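Long-range contact in aminotransferase class-III (Sphaerobacter thermophilus DSM 20745, PDB 6K8H), which belongs to the class-III aminotransferases, a family of the PLP-dependent aminotransferase fold, and is also named an omega-transaminase: residues B[368-380]-B[411-423]. Residues are numbered along the deposited sequence; the frame is centred on the assembly and turned at random.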
loop_
_atom_site.group_PDB
_atom_site.type_symbol
_atom_site.label_atom_id
_atom_site.label_comp_id
_atom_site.label_asym_id
_atom_site.label_seq_id
_atom_site.Cartn_x
_atom_site.Cartn_y
_atom_site.Cartn_z
ATOM N N THR B 368 -19.609 12.629 -20.579
ATOM C CA THR B 368 -19.995 11.335 -20.039
ATOM C C THR B 368 -20.001 11.419 -18.519
ATOM O O THR B 368 -19.438 12.342 -17.929
ATOM C CB THR B 368 -19.050 10.212 -20.503
ATOM O OG1 THR B 368 -17.703 10.486 -20.084
ATOM C CG2 THR B 368 -19.104 10.057 -22.009
ATOM N N GLY B 369 -20.635 10.442 -17.888
ATOM C CA GLY B 369 -20.589 10.380 -16.440
ATOM C C GLY B 369 -21.746 9.598 -15.872
ATOM O O GLY B 369 -22.692 9.231 -16.564
ATOM N N TYR B 370 -21.648 9.357 -14.569
ATOM C CA TYR B 370 -22.663 8.610 -13.838
ATOM C C TYR B 370 -22.563 8.987 -12.366
ATOM O O TYR B 370 -21.460 9.189 -11.851
ATOM C CB TYR B 370 -22.495 7.092 -14.016
ATOM C CG TYR B 370 -23.697 6.344 -13.477
ATOM C CD1 TYR B 370 -23.817 6.066 -12.118
ATOM C CD2 TYR B 370 -24.736 5.968 -14.320
ATOM C CE1 TYR B 370 -24.930 5.419 -11.620
ATOM C CE2 TYR B 370 -25.854 5.316 -13.834
ATOM C CZ TYR B 370 -25.947 5.051 -12.488
ATOM O OH TYR B 370 -27.059 4.413 -12.009
ATOM N N GLY B 371 -23.707 9.077 -11.693
ATOM C CA GLY B 371 -23.685 9.516 -10.307
ATOM C C GLY B 371 -22.928 10.831 -10.200
ATOM O O GLY B 371 -23.188 11.779 -10.949
ATOM N N SER B 372 -21.914 10.873 -9.333
ATOM C CA SER B 372 -21.157 12.096 -9.081
ATOM C C SER B 372 -19.830 12.144 -9.832
ATOM O O SER B 372 -18.956 12.944 -9.472
ATOM C CB SER B 372 -20.901 12.261 -7.579
ATOM O OG SER B 372 -20.282 11.104 -7.055
ATOM N N LEU B 373 -19.664 11.329 -10.873
ATOM C CA LEU B 373 -18.468 11.328 -11.703
ATOM C C LEU B 373 -18.812 11.850 -13.092
ATOM O O LEU B 373 -19.860 11.502 -13.648
ATOM C CB LEU B 373 -17.886 9.913 -11.819
ATOM C CG LEU B 373 -17.452 9.216 -10.528
ATOM C CD1 LEU B 373 -17.175 7.745 -10.799
ATOM C CD2 LEU B 373 -16.217 9.883 -9.979
ATOM N N PHE B 374 -17.923 12.659 -13.666
ATOM C CA PHE B 374 -18.168 13.193 -15.002
ATOM C C PHE B 374 -16.846 13.385 -15.737
ATOM O O PHE B 374 -15.780 13.517 -15.126
ATOM C CB PHE B 374 -18.960 14.507 -14.942
ATOM C CG PHE B 374 -18.216 15.637 -14.282
ATOM C CD1 PHE B 374 -17.384 16.458 -15.024
ATOM C CD2 PHE B 374 -18.357 15.881 -12.927
ATOM C CE1 PHE B 374 -16.696 17.488 -14.428
ATOM C CE2 PHE B 374 -17.678 16.909 -12.326
ATOM C CZ PHE B 374 -16.848 17.715 -13.069
ATOM N N HIS B 375 -16.936 13.422 -17.065
ATOM C CA HIS B 375 -15.779 13.596 -17.947
ATOM C C HIS B 375 -16.214 14.463 -19.122
ATOM O O HIS B 375 -17.133 14.085 -19.863
ATOM C CB HIS B 375 -15.257 12.234 -18.440
ATOM C CG HIS B 375 -13.815 12.233 -18.860
ATOM N ND1 HIS B 375 -13.254 13.238 -19.621
ATOM C CD2 HIS B 375 -12.823 11.337 -18.636
ATOM C CE1 HIS B 375 -11.980 12.965 -19.845
ATOM N NE2 HIS B 375 -11.688 11.821 -19.250
ATOM N N ILE B 376 -15.577 15.639 -19.276
ATOM C CA ILE B 376 -15.814 16.519 -20.420
ATOM C C ILE B 376 -14.906 16.095 -21.567
ATOM O O ILE B 376 -13.732 15.769 -21.363
ATOM C CB ILE B 376 -15.578 17.995 -20.054
ATOM C CG1 ILE B 376 -16.308 18.363 -18.758
ATOM C CG2 ILE B 376 -16.032 18.896 -21.194
ATOM C CD1 ILE B 376 -16.006 19.786 -18.279
ATOM N N HIS B 377 -15.450 16.084 -22.776
ATOM C CA HIS B 377 -14.721 15.736 -23.982
ATOM C C HIS B 377 -14.911 16.847 -24.997
ATOM O O HIS B 377 -16.044 17.292 -25.217
ATOM C CB HIS B 377 -15.242 14.424 -24.557
ATOM C CG HIS B 377 -15.274 13.302 -23.565
ATOM N ND1 HIS B 377 -14.145 12.596 -23.207
ATOM C CD2 HIS B 377 -16.297 12.761 -22.863
ATOM C CE1 HIS B 377 -14.473 11.660 -22.331
ATOM N NE2 HIS B 377 -15.771 11.745 -22.099
ATOM N N LEU B 378 -13.816 17.281 -25.621
ATOM C CA LEU B 378 -13.869 18.346 -26.625
ATOM C C LEU B 378 -13.816 17.783 -28.041
ATOM O O LEU B 378 -13.172 18.334 -28.942
ATOM C CB LEU B 378 -12.764 19.367 -26.377
ATOM C CG LEU B 378 -12.914 19.950 -24.967
ATOM C CD1 LEU B 378 -11.970 21.115 -24.745
ATOM C CD2 LEU B 378 -14.356 20.385 -24.697
ATOM N N HIS B 379 -14.491 16.650 -28.230
ATOM C CA HIS B 379 -14.676 16.019 -29.525
ATOM C C HIS B 379 -16.000 15.269 -29.476
ATOM O O HIS B 379 -16.625 15.148 -28.419
ATOM C CB HIS B 379 -13.517 15.081 -29.863
ATOM C CG HIS B 379 -13.413 13.924 -28.922
ATOM N ND1 HIS B 379 -14.274 12.847 -28.973
ATOM C CD2 HIS B 379 -12.567 13.684 -27.892
ATOM C CE1 HIS B 379 -13.957 11.988 -28.018
ATOM N NE2 HIS B 379 -12.927 12.474 -27.346
ATOM N N GLN B 380 -16.436 14.776 -30.634
ATOM C CA GLN B 380 -17.687 14.044 -30.720
ATOM C C GLN B 380 -17.478 12.628 -31.253
ATOM O O GLN B 380 -18.350 12.075 -31.929
ATOM C CB GLN B 380 -18.701 14.824 -31.560
ATOM C CG GLN B 380 -19.321 15.972 -30.753
ATOM C CD GLN B 380 -20.269 16.848 -31.542
ATOM O OE1 GLN B 380 -20.124 17.025 -32.751
ATOM N NE2 GLN B 380 -21.247 17.420 -30.848
ATOM N N ILE B 411 -11.409 26.936 -10.318
ATOM C CA ILE B 411 -11.830 25.550 -10.517
ATOM C C ILE B 411 -10.598 24.650 -10.609
ATOM O O ILE B 411 -9.713 24.870 -11.444
ATOM C CB ILE B 411 -12.701 25.384 -11.777
ATOM C CG1 ILE B 411 -13.947 26.280 -11.720
ATOM C CG2 ILE B 411 -13.103 23.918 -11.942
ATOM C CD1 ILE B 411 -14.998 25.825 -10.723
ATOM N N PHE B 412 -10.558 23.627 -9.768
ATOM C CA PHE B 412 -9.500 22.625 -9.768
ATOM C C PHE B 412 -10.104 21.331 -10.300
ATOM O O PHE B 412 -10.951 20.723 -9.640
ATOM C CB PHE B 412 -8.935 22.452 -8.355
ATOM C CG PHE B 412 -7.878 21.382 -8.225
ATOM C CD1 PHE B 412 -6.837 21.280 -9.135
ATOM C CD2 PHE B 412 -7.916 20.501 -7.157
ATOM C CE1 PHE B 412 -5.864 20.285 -8.998
ATOM C CE2 PHE B 412 -6.964 19.506 -7.002
ATOM C CZ PHE B 412 -5.925 19.402 -7.928
ATOM N N ILE B 413 -9.681 20.921 -11.499
ATOM C CA ILE B 413 -10.142 19.689 -12.127
ATOM C C ILE B 413 -8.910 18.988 -12.694
ATOM O O ILE B 413 -7.840 19.585 -12.811
ATOM C CB ILE B 413 -11.211 19.939 -13.225
ATOM C CG1 ILE B 413 -11.983 18.647 -13.548
ATOM C CG2 ILE B 413 -10.577 20.581 -14.461
ATOM C CD1 ILE B 413 -13.324 18.880 -14.222
ATOM N N THR B 414 -9.046 17.693 -13.001
ATOM C CA THR B 414 -7.910 16.980 -13.568
ATOM C C THR B 414 -7.566 17.521 -14.954
ATOM O O THR B 414 -8.420 18.087 -15.646
ATOM C CB THR B 414 -8.173 15.477 -13.673
ATOM O OG1 THR B 414 -9.214 15.224 -14.625
ATOM C CG2 THR B 414 -8.533 14.887 -12.312
ATOM N N PRO B 415 -6.323 17.331 -15.394
ATOM C CA PRO B 415 -5.960 17.764 -16.754
ATOM C C PRO B 415 -6.831 17.163 -17.845
ATOM O O PRO B 415 -7.010 17.798 -18.889
ATOM C CB PRO B 415 -4.504 17.308 -16.884
ATOM C CG PRO B 415 -3.991 17.321 -15.470
ATOM C CD PRO B 415 -5.149 16.895 -14.610
ATOM N N ALA B 416 -7.397 15.970 -17.641
ATOM C CA ALA B 416 -8.243 15.387 -18.673
ATOM C C ALA B 416 -9.646 15.981 -18.681
ATOM O O ALA B 416 -10.413 15.694 -19.605
ATOM C CB ALA B 416 -8.326 13.859 -18.494
ATOM N N LEU B 417 -9.969 16.845 -17.709
ATOM C CA LEU B 417 -11.329 17.325 -17.456
ATOM C C LEU B 417 -12.227 16.184 -16.977
ATOM O O LEU B 417 -13.439 16.177 -17.217
ATOM C CB LEU B 417 -11.934 18.053 -18.672
ATOM C CG LEU B 417 -11.052 19.140 -19.300
ATOM C CD1 LEU B 417 -11.775 19.871 -20.415
ATOM C CD2 LEU B 417 -10.525 20.141 -18.264
ATOM N N PHE B 418 -11.603 15.298 -16.205
ATOM C CA PHE B 418 -12.327 14.252 -15.452
ATOM C C PHE B 418 -12.541 14.872 -14.069
ATOM O O PHE B 418 -11.586 15.402 -13.507
ATOM C CB PHE B 418 -11.496 12.980 -15.316
ATOM C CG PHE B 418 -12.014 12.049 -14.251
ATOM C CD1 PHE B 418 -13.221 11.394 -14.415
ATOM C CD2 PHE B 418 -11.306 11.847 -13.077
ATOM C CE1 PHE B 418 -13.697 10.536 -13.438
ATOM C CE2 PHE B 418 -11.789 10.993 -12.100
ATOM C CZ PHE B 418 -12.984 10.341 -12.281
ATOM N N GLY B 419 -13.761 14.818 -13.552
ATOM C CA GLY B 419 -14.034 15.434 -12.272
ATOM C C GLY B 419 -15.069 14.671 -11.471
ATOM O O GLY B 419 -15.740 13.756 -11.965
ATOM N N CYS B 420 -15.164 15.045 -10.199
ATOM C CA CYS B 420 -16.071 14.392 -9.264
ATOM C C CYS B 420 -16.667 15.432 -8.321
ATOM O O CYS B 420 -16.033 16.432 -7.969
ATOM C CB CYS B 420 -15.388 13.259 -8.484
ATOM S SG CYS B 420 -13.996 13.794 -7.459
ATOM N N LEU B 421 -17.901 15.185 -7.913
ATOM C CA LEU B 421 -18.517 16.015 -6.888
ATOM C C LEU B 421 -18.193 15.518 -5.475
ATOM O O LEU B 421 -17.813 14.368 -5.255
ATOM C CB LEU B 421 -20.033 16.056 -7.075
ATOM C CG LEU B 421 -20.583 16.259 -8.479
ATOM C CD1 LEU B 421 -22.106 16.130 -8.464
ATOM C CD2 LEU B 421 -20.173 17.629 -8.990
ATOM N N SER B 422 -18.351 16.420 -4.511
ATOM C CA SER B 422 -18.273 16.094 -3.096
ATOM C C SER B 422 -19.567 16.517 -2.398
ATOM O O SER B 422 -20.291 17.407 -2.865
ATOM C CB SER B 422 -17.055 16.765 -2.456
ATOM O OG SER B 422 -17.172 18.182 -2.503
ATOM N N THR B 423 -19.856 15.860 -1.272
ATOM C CA THR B 423 -21.109 16.116 -0.571
ATOM C C THR B 423 -21.269 17.548 -0.045
ATOM O O THR B 423 -22.426 17.973 0.114
ATOM C CB THR B 423 -21.293 15.126 0.594
ATOM O OG1 THR B 423 -20.184 15.219 1.490
ATOM C CG2 THR B 423 -21.442 13.688 0.086
HETATM O O HOH W 1 -11.423 16.728 -22.105
#
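I413 is the first residue of 411-423 to reach the other segment. Its CD1 lies 3.7 Å from CE1 of F374, and the two side chains come from opposite directions. F433 of helix 427-445 packs on I413 and meets the F374 ring edge-to-face. A type I turn, T414 to L417, then brings the chain alongside strand 373-377. At A416 the carbonyl O lies 3.2 Å from CE1 of H375. One water donates to both A416 O and I376 O and links the turn to strand 373-377. L417 sets its CB against CB of I376, and its O accepts from I376 N at 3.0 Å. F418 lays its CB over one face of the H375 ring, a CH-pi contact. The first torsion of H375 (chi1 -156°) swings the ring along the strand, where ND1 can donate to I376 O. That acceptor is in the ring plane, although the donor stands above the carbonyl plane. CE1 of H377 sits above the opposite face of the H375 ring, toward the rim. G419 pairs with F374 through two backbone bonds. CA of G419 lies 4.0 Å from the centroid of the F374 ring, over its face, a CH-pi contact. C420 offers CB to CD2 of L373, on the H375 and F418 side of the sheet. L421 N closes the pairing on S372 O at 2.9 Å, while R261 bonds both S372 OG and L421 O. Strand 418-420 is an outer strand of a three-stranded antiparallel sheet, beside 373-377, with the F418 side chain about 8 Å from PLR. Four backbone bonds and the bridging water satisfy polar main-chain atoms in a largely buried contact. The H375 ring is contacted on both faces and held by its ND1 bond.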